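Local structure of uncharacterized protein (Bacteroides ovatus, 3NQK) at residues 190-193 with 199-202. The protein is of unknown function but has an E-set-like N-terminal region and a BT_3044-like C-terminal region. Residues are numbered along the deposited sequence; the frame is centred on the assembly and turned at random.
Sequences TGYV and IFFY
Y192 lays its CB over one face of the F200 ring, 3.8 Å from the ring centroid, a CH-pi contact. The two ring planes differ by only 22°, but they are displaced, with little ring over ring; CD1 of Y192 meets CE1 of F200. The chi1 of F200, 77°, tucks CG in over its own main chain, which places a ring face against Y192 CB. Farther out, Y192 CE1 reaches Y202 CE2 at 3.6 Å, and these two rings meet obliquely. Y192, F200 and Y202 thus form an aromatic cluster on one side of a beta hairpin.

The backbones of Y192 and F200 form an antiparallel hydrogen-bonded pair. Y192 N to F200 O and F200 N to Y192 O both measure 2.8 Å. The first is nearly straight, at 170°; the second is more bent. Past this pair, a water donates to T190 O and accepts from Y202 N, bridging the strands. F201 CE1 comes within 3.5 Å of G191 CA.

The hairpin lies within an antiparallel sheet: G191 forms backbone hydrogen bonds with G162, and F201 with I220 on strand 219-224. K219 adds a cation-pi contact to F200. An alanine in place of Y192 would probably leave a gap beside Y202 CE2 and F200 CE1, where the tyrosine ring now sits. Main-chain bonds and the water thus set the strand pairing, while the aromatic side chains add only apolar and CH-pi contacts across it.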
loop_
_atom_site.group_PDB
_atom_site.type_symbol
_atom_site.label_atom_id
_atom_site.label_comp_id
_atom_site.label_asym_id
_atom_site.label_seq_id
_atom_site.Cartn_x
_atom_site.Cartn_y
_atom_site.Cartn_z
ATOM N N THR A 190 -20.660 17.602 5.531
ATOM C CA THR A 190 -19.488 17.311 4.752
ATOM C C THR A 190 -18.529 18.473 4.737
ATOM O O THR A 190 -18.913 19.611 4.466
ATOM C CB THR A 190 -19.855 16.964 3.316
ATOM O OG1 THR A 190 -20.842 15.922 3.314
ATOM C CG2 THR A 190 -18.606 16.499 2.536
ATOM N N GLY A 191 -17.275 18.189 5.085
ATOM C CA GLY A 191 -16.198 19.167 4.994
ATOM C C GLY A 191 -15.388 18.890 3.744
ATOM O O GLY A 191 -14.822 17.801 3.591
ATOM N N TYR A 192 -15.352 19.869 2.841
ATOM C CA TYR A 192 -14.716 19.710 1.530
ATOM C C TYR A 192 -13.341 20.341 1.510
ATOM O O TYR A 192 -13.121 21.341 2.144
ATOM C CB TYR A 192 -15.581 20.363 0.449
ATOM C CG TYR A 192 -17.027 19.877 0.401
ATOM C CD1 TYR A 192 -17.999 20.431 1.239
ATOM C CD2 TYR A 192 -17.428 18.911 -0.514
ATOM C CE1 TYR A 192 -19.350 20.013 1.180
ATOM C CE2 TYR A 192 -18.785 18.477 -0.582
ATOM C CZ TYR A 192 -19.731 19.047 0.267
ATOM O OH TYR A 192 -21.046 18.649 0.203
ATOM N N VAL A 193 -12.434 19.772 0.733
ATOM C CA VAL A 193 -11.076 20.275 0.658
ATOM C C VAL A 193 -11.003 21.625 -0.019
ATOM O O VAL A 193 -11.662 21.862 -1.031
ATOM C CB VAL A 193 -10.170 19.342 -0.159
ATOM C CG1 VAL A 193 -8.934 20.109 -0.647
ATOM C CG2 VAL A 193 -9.782 18.083 0.648
ATOM N N ILE A 199 -10.512 23.539 4.744
ATOM C CA ILE A 199 -11.681 22.893 4.176
ATOM C C ILE A 199 -12.811 23.866 4.252
ATOM O O ILE A 199 -12.639 24.979 4.787
ATOM C CB ILE A 199 -12.059 21.626 4.969
ATOM C CG1 ILE A 199 -12.497 21.991 6.391
ATOM C CG2 ILE A 199 -10.868 20.629 5.014
ATOM C CD1 ILE A 199 -12.723 20.766 7.297
ATOM N N PHE A 200 -13.982 23.486 3.728
ATOM C CA PHE A 200 -15.164 24.310 3.925
ATOM C C PHE A 200 -16.387 23.473 4.155
ATOM O O PHE A 200 -16.438 22.320 3.761
ATOM C CB PHE A 200 -15.384 25.299 2.745
ATOM C CG PHE A 200 -15.974 24.660 1.498
ATOM C CD1 PHE A 200 -17.300 24.292 1.454
ATOM C CD2 PHE A 200 -15.201 24.476 0.366
ATOM C CE1 PHE A 200 -17.833 23.689 0.314
ATOM C CE2 PHE A 200 -15.731 23.874 -0.768
ATOM C CZ PHE A 200 -17.038 23.476 -0.783
ATOM N N PHE A 201 -17.349 24.065 4.869
ATOM C CA PHE A 201 -18.644 23.476 5.125
ATOM C C PHE A 201 -19.682 24.443 4.621
ATOM O O PHE A 201 -19.432 25.633 4.560
ATOM C CB PHE A 201 -18.903 23.326 6.638
ATOM C CG PHE A 201 -18.017 22.370 7.324
ATOM C CD1 PHE A 201 -18.350 21.039 7.392
ATOM C CD2 PHE A 201 -16.932 22.819 8.050
ATOM C CE1 PHE A 201 -17.550 20.148 8.086
ATOM C CE2 PHE A 201 -16.121 21.935 8.732
ATOM C CZ PHE A 201 -16.429 20.602 8.752
ATOM N N TYR A 202 -20.887 23.961 4.400
ATOM C CA TYR A 202 -21.986 24.851 4.147
ATOM C C TYR A 202 -22.632 25.232 5.500
ATOM O O TYR A 202 -22.825 24.390 6.368
ATOM C CB TYR A 202 -23.001 24.212 3.204
ATOM C CG TYR A 202 -22.466 24.000 1.808
ATOM C CD1 TYR A 202 -22.268 25.071 0.956
ATOM C CD2 TYR A 202 -22.159 22.725 1.342
ATOM C CE1 TYR A 202 -21.745 24.889 -0.343
ATOM C CE2 TYR A 202 -21.639 22.527 0.049
ATOM C CZ TYR A 202 -21.432 23.617 -0.782
ATOM O OH TYR A 202 -20.947 23.434 -2.064
HETATM O O HOH W 1 -21.097 21.047 4.802
#